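Local coordinates for protein putative fimbrial subunit (PDB 4HSQ) that probably forms the shaft of an adhesive surface pilus of Corynebacterium diphtheriae as its major pilin, here represented by its two C-terminal domains, at residues A[222-227]-A[240-246]. Sequence-based numbering, arbitrary orientation.
Sequences KFCLKE and NVTEIEF
Lys222, which loses the most surface to the other segment, reaches over the backbone of the opposite strand to two carboxylates. Its CB rests 3.5 Å from Ile244 O, and a bend at the last torsion (chi4 -97°) brings NZ between Glu243 and Glu245. From Lys222 NZ the salt bridges measure 3.0 Å to Glu243 OE2 and 3.2 Å to Glu245 OE1, both weak as hydrogen bonds. Glu243 OE1 is hydrogen-bonded to Ala176 N, and Glu245 OE2 forms a salt bridge with Lys250, its stronger polar partner, which probably helps to fix the carboxylates around the ammonium group. At the far end Asn240 grips Glu227 twice: its O accepts Glu227 N, while ND2 donates to Glu227 O at 2.8 Å, tilted from that carbonyl's plane. CG of Asn240 sits between backbone N and carbonyl carbon (chi1 69°), which turns the amide back onto the neighbouring strand. Between these ends the strands run antiparallel, forming a beta hairpin in the prealbumin-like domain, with strand 241-244 at the edge of a four-stranded sheet. Leu225 and Thr242 make a hydrogen-bonded pair, Leu225 N to Thr242 O 2.8 Å and Thr242 N to Leu225 O 2.9 Å. Leu225 CD1 meets Ile244 CD1 on the inward face, where Leu225 packs on strands 142-155 and 264-271, and Ile244 on the latter. There too Phe223 forms an offset edge-to-face pair with Phe246, the edge of Phe223 toward its face, the planes at 86° and the centroids 5.9 Å apart. Cys224 lies on the reverse face, SG 3.8 Å from Glu243 CB, and its disulfide to Cys173 ties the hairpin to strand 167-173.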
ATOM      1  N   LYS A 222      11.913  -0.832 -11.238  1.00 19.79           N
ATOM      2  CA  LYS A 222      12.134   0.596 -10.972  1.00 17.47           C
ATOM      3  C   LYS A 222      10.920   1.414 -11.395  1.00 17.29           C
ATOM      4  O   LYS A 222       9.982   0.878 -11.990  1.00 16.12           O
ATOM      5  CB  LYS A 222      13.352   1.114 -11.750  1.00 19.53           C
ATOM      6  CG  LYS A 222      14.690   0.623 -11.242  1.00 35.13           C
ATOM      7  CD  LYS A 222      15.737   0.769 -12.301  1.00 41.43           C
ATOM      8  CE  LYS A 222      17.087   0.682 -11.660  1.00 61.48           C
ATOM      9  NZ  LYS A 222      17.636   2.035 -11.399  1.00 73.40           N
ATOM     10  N   PHE A 223      10.957   2.709 -11.095  1.00 11.98           N
ATOM     11  CA  PHE A 223      10.005   3.676 -11.625  1.00 11.54           C
ATOM     12  C   PHE A 223      10.781   4.530 -12.602  1.00 16.44           C
ATOM     13  O   PHE A 223      11.991   4.675 -12.454  1.00 16.13           O
ATOM     14  CB  PHE A 223       9.346   4.532 -10.524  1.00 12.32           C
ATOM     15  CG  PHE A 223       8.288   3.794  -9.751  1.00 14.81           C
ATOM     16  CD1 PHE A 223       7.029   3.565 -10.302  1.00 16.93           C
ATOM     17  CD2 PHE A 223       8.523   3.378  -8.446  1.00 17.36           C
ATOM     18  CE1 PHE A 223       6.044   2.899  -9.581  1.00 17.03           C
ATOM     19  CE2 PHE A 223       7.532   2.723  -7.725  1.00 18.02           C
ATOM     20  CZ  PHE A 223       6.313   2.467  -8.301  1.00 16.68           C
ATOM     21  N   CYS A 224      10.095   5.118 -13.572  1.00 13.95           N
ATOM     22  CA  CYS A 224      10.704   5.983 -14.567  1.00 14.92           C
ATOM     23  C   CYS A 224       9.840   7.228 -14.697  1.00 16.29           C
ATOM     24  O   CYS A 224       8.624   7.111 -14.785  1.00 15.77           O
ATOM     25  CB  CYS A 224      10.834   5.256 -15.909  1.00 15.82           C
ATOM     26  SG  CYS A 224      12.320   4.229 -16.049  1.00 20.56           S
ATOM     27  N   LEU A 225      10.456   8.391 -14.745  1.00 13.51           N
ATOM     28  CA  LEU A 225       9.768   9.672 -15.005  1.00 13.15           C
ATOM     29  C   LEU A 225      10.026  10.031 -16.433  1.00 18.91           C
ATOM     30  O   LEU A 225      11.175  10.062 -16.835  1.00 18.61           O
ATOM     31  CB  LEU A 225      10.321  10.793 -14.092  1.00 13.13           C
ATOM     32  CG  LEU A 225       9.944  10.647 -12.624  1.00 18.21           C
ATOM     33  CD1 LEU A 225      10.945  11.360 -11.739  1.00 18.08           C
ATOM     34  CD2 LEU A 225       8.550  11.190 -12.390  1.00 15.49           C
ATOM     35  N   LYS A 226       8.973  10.301 -17.201  1.00 15.32           N
ATOM     36  CA  LYS A 226       9.070  10.699 -18.591  1.00 13.55           C
ATOM     37  C   LYS A 226       8.695  12.156 -18.677  1.00 15.87           C
ATOM     38  O   LYS A 226       7.562  12.490 -18.380  1.00 14.72           O
ATOM     39  CB  LYS A 226       8.119   9.844 -19.454  1.00 15.92           C
ATOM     40  CG  LYS A 226       8.256  10.129 -20.932  1.00 19.63           C
ATOM     41  CD  LYS A 226       7.212   9.368 -21.718  1.00 26.09           C
ATOM     42  CE  LYS A 226       7.445   9.502 -23.205  1.00 39.69           C
ATOM     43  NZ  LYS A 226       6.451   8.729 -23.994  1.00 52.48           N
ATOM     44  N   GLU A 227       9.620  13.015 -19.071  1.00 14.98           N
ATOM     45  CA  GLU A 227       9.295  14.437 -19.225  1.00 15.51           C
ATOM     46  C   GLU A 227       8.620  14.612 -20.556  1.00 19.16           C
ATOM     47  O   GLU A 227       9.221  14.325 -21.583  1.00 18.78           O
ATOM     48  CB  GLU A 227      10.549  15.284 -19.111  1.00 16.10           C
ATOM     49  CG  GLU A 227      10.230  16.763 -18.993  1.00 19.41           C
ATOM     50  CD  GLU A 227      11.473  17.618 -18.906  1.00 24.68           C
ATOM     51  OE1 GLU A 227      12.533  17.106 -18.480  1.00 19.95           O
ATOM     52  OE2 GLU A 227      11.381  18.809 -19.266  1.00 21.98           O
ATOM     53  N   ASN A 240      14.653  11.914 -22.215  1.00 22.61           N
ATOM     54  CA  ASN A 240      13.596  12.555 -21.431  1.00 20.96           C
ATOM     55  C   ASN A 240      13.020  11.546 -20.411  1.00 21.35           C
ATOM     56  O   ASN A 240      12.015  11.834 -19.771  1.00 18.61           O
ATOM     57  CB  ASN A 240      12.505  13.146 -22.340  1.00 17.38           C
ATOM     58  CG  ASN A 240      11.663  12.128 -23.061  1.00 29.05           C
ATOM     59  OD1 ASN A 240      12.143  11.073 -23.477  1.00 27.78           O
ATOM     60  ND2 ASN A 240      10.374  12.430 -23.219  1.00 22.34           N
ATOM     61  N   VAL A 241      13.710  10.412 -20.202  1.00 18.18           N
ATOM     62  CA  VAL A 241      13.294   9.386 -19.236  1.00 17.80           C
ATOM     63  C   VAL A 241      14.369   9.272 -18.150  1.00 20.74           C
ATOM     64  O   VAL A 241      15.551   9.100 -18.448  1.00 19.77           O
ATOM     65  CB  VAL A 241      12.952   7.997 -19.853  1.00 20.55           C
ATOM     66  CG1 VAL A 241      12.660   6.970 -18.747  1.00 20.73           C
ATOM     67  CG2 VAL A 241      11.760   8.081 -20.821  1.00 20.06           C
ATOM     68  N   THR A 242      13.956   9.419 -16.906  1.00 17.03           N
ATOM     69  CA  THR A 242      14.817   9.334 -15.725  1.00 16.72           C
ATOM     70  C   THR A 242      14.378   8.131 -14.902  1.00 19.26           C
ATOM     71  O   THR A 242      13.220   8.070 -14.507  1.00 18.37           O
ATOM     72  CB  THR A 242      14.685  10.626 -14.882  1.00 22.98           C
ATOM     73  OG1 THR A 242      15.090  11.753 -15.646  1.00 24.36           O
ATOM     74  CG2 THR A 242      15.471  10.568 -13.559  1.00 29.03           C
ATOM     75  N   GLU A 243      15.289   7.201 -14.611  1.00 16.02           N
ATOM     76  CA  GLU A 243      14.893   6.050 -13.804  1.00 15.95           C
ATOM     77  C   GLU A 243      15.123   6.375 -12.342  1.00 20.09           C
ATOM     78  O   GLU A 243      16.036   7.118 -12.003  1.00 20.46           O
ATOM     79  CB  GLU A 243      15.625   4.751 -14.237  1.00 18.00           C
ATOM     80  CG  GLU A 243      17.120   4.755 -14.002  1.00 24.95           C
ATOM     81  CD  GLU A 243      17.801   3.456 -14.383  1.00 42.97           C
ATOM     82  OE1 GLU A 243      17.267   2.746 -15.261  1.00 27.71           O
ATOM     83  OE2 GLU A 243      18.906   3.183 -13.863  1.00 36.12           O
ATOM     84  N   ILE A 244      14.283   5.831 -11.487  1.00 17.44           N
ATOM     85  CA  ILE A 244      14.343   6.056 -10.046  1.00 18.07           C
ATOM     86  C   ILE A 244      14.503   4.718  -9.325  1.00 23.21           C
ATOM     87  O   ILE A 244      13.657   3.838  -9.507  1.00 21.97           O
ATOM     88  CB  ILE A 244      13.028   6.773  -9.599  1.00 20.75           C
ATOM     89  CG1 ILE A 244      12.801   8.122 -10.330  1.00 21.63           C
ATOM     90  CG2 ILE A 244      12.941   6.934  -8.083  1.00 22.15           C
ATOM     91  CD1 ILE A 244      13.803   9.183 -10.037  1.00 24.67           C
ATOM     92  N   GLU A 245      15.517   4.607  -8.452  1.00 20.78           N
ATOM     93  CA  GLU A 245      15.730   3.428  -7.577  1.00 21.44           C
ATOM     94  C   GLU A 245      14.940   3.708  -6.302  1.00 20.18           C
ATOM     95  O   GLU A 245      15.441   4.359  -5.377  1.00 19.79           O
ATOM     96  CB  GLU A 245      17.232   3.189  -7.261  1.00 24.30           C
ATOM     97  CG  GLU A 245      18.138   3.074  -8.476  1.00 47.08           C
ATOM     98  CD  GLU A 245      19.405   2.249  -8.302  1.00 78.11           C
ATOM     99  OE1 GLU A 245      20.119   2.055  -9.314  1.00 76.38           O
ATOM    100  OE2 GLU A 245      19.680   1.786  -7.170  1.00 70.53           O
ATOM    101  N   PHE A 246      13.669   3.326  -6.305  1.00 14.59           N
ATOM    102  CA  PHE A 246      12.732   3.677  -5.237  1.00 13.17           C
ATOM    103  C   PHE A 246      12.659   2.611  -4.132  1.00 14.52           C
ATOM    104  O   PHE A 246      11.624   2.022  -3.856  1.00 13.96           O
ATOM    105  CB  PHE A 246      11.373   3.960  -5.873  1.00 13.55           C
ATOM    106  CG  PHE A 246      10.503   4.887  -5.073  1.00 13.15           C
ATOM    107  CD1 PHE A 246      10.828   6.236  -4.942  1.00 14.59           C
ATOM    108  CD2 PHE A 246       9.363   4.414  -4.437  1.00 14.32           C
ATOM    109  CE1 PHE A 246      10.010   7.099  -4.199  1.00 15.78           C
ATOM    110  CE2 PHE A 246       8.565   5.270  -3.685  1.00 17.06           C
ATOM    111  CZ  PHE A 246       8.872   6.607  -3.602  1.00 15.93           C
TER